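Local coordinates for C3-degrading proteinase (CppA protein) (Streptococcus pneumoniae, PDB 3E0R) that probably degrades complement component C3 as a proteinase, although both its halves belong to glyoxalase-clan families, at residues V6-I12 against F201-D207. Residues are numbered along the deposited sequence; the frame is centred on the assembly and turned at random.
Sequences VNQIVRI and FLVNELD
With CG of N7 anti to its carbonyl carbon (chi1 -74°), the amide of N7 reaches across to the backbone of D207, while a chi1 of 61° folds the N204 amide back toward the chain at Q8. N7 takes D207 from both ends: OD1 accepts D207 N at 2.9 Å, the donor standing above the carbonyl plane, and ND2 gives a nearly straight bond, in its own amide plane, to D207 O at 3.2 Å. Those two bonds settle which way round the amide lies; separately, the backbone N7 N bonds E205 O at 2.7 Å. N204 OD1 receives E205 N from above its carbonyl plane, and N204 N bonds Q8 O. Further along, CD1 of F201 lies 3.7 Å from I9 CD1, and its ring lies alongside I12 in apolar contact and stacks with the ring of F241. Over one face of the R11 guanidinium sits L202 CD1, 3.5 Å from R11 NH1, while R11 NE bonds E53 O. L202 O takes V10 N at 2.7 Å and, weakly, R11 N. V10 and R11 both facing L202 form a classic beta bulge, here where strand 9-18 pairs antiparallel with strand 196-203 of the C-terminal part within one mixed sheet.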
ATOM      1  N   VAL A   6     -10.795 -21.563  -7.141  1.00 44.02           N
ATOM      2  CA  VAL A   6     -11.747 -20.772  -6.240  1.00 43.32           C
ATOM      3  C   VAL A   6     -10.922 -19.988  -5.182  1.00 42.79           C
ATOM      4  O   VAL A   6     -10.085 -20.605  -4.464  1.00 44.25           O
ATOM      5  CB  VAL A   6     -12.794 -21.686  -5.552  1.00 44.11           C
ATOM      6  CG1 VAL A   6     -12.390 -21.994  -4.082  1.00 45.71           C
ATOM      7  CG2 VAL A   6     -14.248 -21.080  -5.658  1.00 46.56           C
ATOM      8  N   ASN A   7     -11.150 -18.661  -5.112  1.00 40.00           N
ATOM      9  CA  ASN A   7     -10.392 -17.716  -4.257  1.00 37.67           C
ATOM     10  C   ASN A   7      -8.973 -17.365  -4.771  1.00 36.28           C
ATOM     11  O   ASN A   7      -8.130 -16.968  -3.987  1.00 36.20           O
ATOM     12  CB  ASN A   7     -10.311 -18.178  -2.765  1.00 37.02           C
ATOM     13  CG  ASN A   7     -11.626 -18.018  -1.991  1.00 32.62           C
ATOM     14  OD1 ASN A   7     -12.382 -17.084  -2.199  1.00 28.35           O
ATOM     15  ND2 ASN A   7     -11.856 -18.903  -1.055  1.00 26.87           N
ATOM     16  N   GLN A   8      -8.714 -17.493  -6.069  1.00 34.75           N
ATOM     17  CA  GLN A   8      -7.435 -17.057  -6.659  1.00 33.84           C
ATOM     18  C   GLN A   8      -7.303 -15.517  -6.709  1.00 31.94           C
ATOM     19  O   GLN A   8      -8.182 -14.811  -7.206  1.00 29.70           O
ATOM     20  CB  GLN A   8      -7.244 -17.652  -8.078  1.00 34.15           C
ATOM     21  CG  GLN A   8      -5.867 -17.392  -8.715  1.00 36.00           C
ATOM     22  CD  GLN A   8      -4.750 -18.311  -8.154  1.00 40.16           C
ATOM     23  OE1 GLN A   8      -4.031 -18.976  -8.918  1.00 39.99           O
ATOM     24  NE2 GLN A   8      -4.622 -18.359  -6.815  1.00 41.03           N
ATOM     25  N   ILE A   9      -6.155 -15.034  -6.235  1.00 30.88           N
ATOM     26  CA  ILE A   9      -5.914 -13.623  -5.999  1.00 30.28           C
ATOM     27  C   ILE A   9      -5.560 -12.940  -7.316  1.00 28.87           C
ATOM     28  O   ILE A   9      -4.608 -13.315  -8.008  1.00 29.00           O
ATOM     29  CB  ILE A   9      -4.857 -13.417  -4.901  1.00 30.40           C
ATOM     30  CG1 ILE A   9      -5.342 -14.112  -3.605  1.00 30.37           C
ATOM     31  CG2 ILE A   9      -4.555 -11.905  -4.694  1.00 29.57           C
ATOM     32  CD1 ILE A   9      -4.421 -13.954  -2.420  1.00 30.98           C
ATOM     33  N   VAL A  10      -6.410 -11.979  -7.676  1.00 26.58           N
ATOM     34  CA  VAL A  10      -6.260 -11.164  -8.858  1.00 24.89           C
ATOM     35  C   VAL A  10      -5.511  -9.829  -8.527  1.00 23.95           C
ATOM     36  O   VAL A  10      -4.626  -9.421  -9.272  1.00 22.13           O
ATOM     37  CB  VAL A  10      -7.680 -10.882  -9.467  1.00 25.95           C
ATOM     38  CG1 VAL A  10      -7.667  -9.656 -10.379  1.00 26.13           C
ATOM     39  CG2 VAL A  10      -8.178 -12.121 -10.189  1.00 23.22           C
ATOM     40  N   ARG A  11      -5.852  -9.199  -7.396  1.00 22.25           N
ATOM     41  CA  ARG A  11      -5.191  -7.998  -6.941  1.00 22.27           C
ATOM     42  C   ARG A  11      -5.313  -7.816  -5.428  1.00 20.52           C
ATOM     43  O   ARG A  11      -6.306  -8.151  -4.849  1.00 18.73           O
ATOM     44  CB  ARG A  11      -5.802  -6.795  -7.639  1.00 22.21           C
ATOM     45  CG  ARG A  11      -4.953  -5.513  -7.521  1.00 25.17           C
ATOM     46  CD  ARG A  11      -5.260  -4.536  -8.697  1.00 26.92           C
ATOM     47  NE  ARG A  11      -6.518  -3.840  -8.493  1.00 30.89           N
ATOM     48  CZ  ARG A  11      -7.677  -4.083  -9.140  1.00 31.64           C
ATOM     49  NH1 ARG A  11      -8.740  -3.337  -8.812  1.00 32.18           N
ATOM     50  NH2 ARG A  11      -7.792  -5.009 -10.101  1.00 29.91           N
ATOM     51  N   ILE A  12      -4.272  -7.268  -4.800  1.00 19.98           N
ATOM     52  CA  ILE A  12      -4.281  -6.912  -3.377  1.00 19.18           C
ATOM     53  C   ILE A  12      -4.254  -5.401  -3.249  1.00 18.75           C
ATOM     54  O   ILE A  12      -3.371  -4.715  -3.841  1.00 19.27           O
ATOM     55  CB  ILE A  12      -3.113  -7.573  -2.593  1.00 18.94           C
ATOM     56  CG1 ILE A  12      -3.024  -9.086  -2.929  1.00 20.09           C
ATOM     57  CG2 ILE A  12      -3.294  -7.362  -1.064  1.00 20.38           C
ATOM     58  CD1 ILE A  12      -1.870  -9.828  -2.246  1.00 18.10           C
ATOM     59  N   PHE A 201      -8.524  -8.392  -0.913  1.00 14.84           N
ATOM     60  CA  PHE A 201      -8.165  -9.363  -1.921  1.00 15.27           C
ATOM     61  C   PHE A 201      -9.307  -9.504  -2.916  1.00 14.85           C
ATOM     62  O   PHE A 201     -10.416  -9.928  -2.558  1.00 14.20           O
ATOM     63  CB  PHE A 201      -7.846 -10.715  -1.272  1.00 15.40           C
ATOM     64  CG  PHE A 201      -6.811 -10.620  -0.206  1.00 15.63           C
ATOM     65  CD1 PHE A 201      -5.512 -10.985  -0.453  1.00 18.77           C
ATOM     66  CD2 PHE A 201      -7.145 -10.179   1.060  1.00 17.30           C
ATOM     67  CE1 PHE A 201      -4.559 -10.875   0.530  1.00 17.13           C
ATOM     68  CE2 PHE A 201      -6.227 -10.092   2.032  1.00 18.82           C
ATOM     69  CZ  PHE A 201      -4.904 -10.412   1.759  1.00 16.94           C
ATOM     70  N   LEU A 202      -9.045  -9.106  -4.149  1.00 14.77           N
ATOM     71  CA  LEU A 202      -9.952  -9.373  -5.238  1.00 15.78           C
ATOM     72  C   LEU A 202      -9.587 -10.736  -5.845  1.00 16.35           C
ATOM     73  O   LEU A 202      -8.423 -10.991  -6.173  1.00 18.12           O
ATOM     74  CB  LEU A 202      -9.894  -8.258  -6.268  1.00 15.72           C
ATOM     75  CG  LEU A 202     -10.260  -6.838  -5.839  1.00 16.09           C
ATOM     76  CD1 LEU A 202     -10.382  -5.964  -7.091  1.00 16.24           C
ATOM     77  CD2 LEU A 202     -11.561  -6.775  -5.068  1.00 12.56           C
ATOM     78  N   VAL A 203     -10.584 -11.598  -5.984  1.00 16.64           N
ATOM     79  CA  VAL A 203     -10.415 -13.032  -6.287  1.00 17.17           C
ATOM     80  C   VAL A 203     -11.274 -13.381  -7.483  1.00 17.64           C
ATOM     81  O   VAL A 203     -12.263 -12.689  -7.740  1.00 17.46           O
ATOM     82  CB  VAL A 203     -10.793 -13.994  -5.077  1.00 17.00           C
ATOM     83  CG1 VAL A 203      -9.839 -13.820  -3.921  1.00 14.92           C
ATOM     84  CG2 VAL A 203     -12.229 -13.772  -4.594  1.00 16.11           C
ATOM     85  N   ASN A 204     -10.836 -14.397  -8.233  1.00 18.42           N
ATOM     86  CA  ASN A 204     -11.535 -14.948  -9.400  1.00 20.62           C
ATOM     87  C   ASN A 204     -13.009 -15.350  -9.101  1.00 21.33           C
ATOM     88  O   ASN A 204     -13.948 -14.898  -9.765  1.00 21.23           O
ATOM     89  CB  ASN A 204     -10.747 -16.181  -9.957  1.00 21.13           C
ATOM     90  CG  ASN A 204     -10.643 -17.336  -8.903  1.00 24.59           C
ATOM     91  OD1 ASN A 204     -10.622 -17.056  -7.674  1.00 23.50           O
ATOM     92  ND2 ASN A 204     -10.665 -18.621  -9.363  1.00 26.33           N
ATOM     93  N   GLU A 205     -13.176 -16.210  -8.096  1.00 22.81           N
ATOM     94  CA  GLU A 205     -14.476 -16.629  -7.593  1.00 23.43           C
ATOM     95  C   GLU A 205     -14.336 -16.635  -6.089  1.00 22.47           C
ATOM     96  O   GLU A 205     -13.309 -17.059  -5.569  1.00 23.15           O
ATOM     97  CB  GLU A 205     -14.846 -18.031  -8.102  1.00 23.86           C
ATOM     98  CG  GLU A 205     -16.319 -18.385  -7.827  1.00 25.17           C
ATOM     99  CD  GLU A 205     -16.606 -19.895  -7.852  1.00 28.75           C
ATOM    100  OE1 GLU A 205     -16.064 -20.586  -8.766  1.00 35.25           O
ATOM    101  OE2 GLU A 205     -17.395 -20.374  -6.969  1.00 35.50           O
ATOM    102  N   LEU A 206     -15.352 -16.151  -5.385  1.00 21.50           N
ATOM    103  CA  LEU A 206     -15.315 -16.131  -3.931  1.00 20.29           C
ATOM    104  C   LEU A 206     -15.837 -17.475  -3.328  1.00 20.15           C
ATOM    105  O   LEU A 206     -16.929 -17.903  -3.643  1.00 19.88           O
ATOM    106  CB  LEU A 206     -16.108 -14.925  -3.431  1.00 20.57           C
ATOM    107  CG  LEU A 206     -16.207 -14.756  -1.911  1.00 20.51           C
ATOM    108  CD1 LEU A 206     -14.852 -14.426  -1.386  1.00 17.84           C
ATOM    109  CD2 LEU A 206     -17.268 -13.715  -1.536  1.00 18.08           C
ATOM    110  N   ASP A 207     -15.040 -18.166  -2.507  1.00 19.68           N
ATOM    111  CA  ASP A 207     -15.583 -19.311  -1.768  1.00 19.15           C
ATOM    112  C   ASP A 207     -15.645 -19.057  -0.273  1.00 18.32           C
ATOM    113  O   ASP A 207     -14.642 -19.097   0.419  1.00 19.08           O
ATOM    114  CB  ASP A 207     -14.825 -20.595  -2.006  1.00 19.03           C
ATOM    115  CG  ASP A 207     -15.474 -21.782  -1.281  1.00 19.39           C
ATOM    116  OD1 ASP A 207     -16.728 -21.970  -1.282  1.00 22.38           O
ATOM    117  OD2 ASP A 207     -14.728 -22.541  -0.686  1.00 22.32           O
TER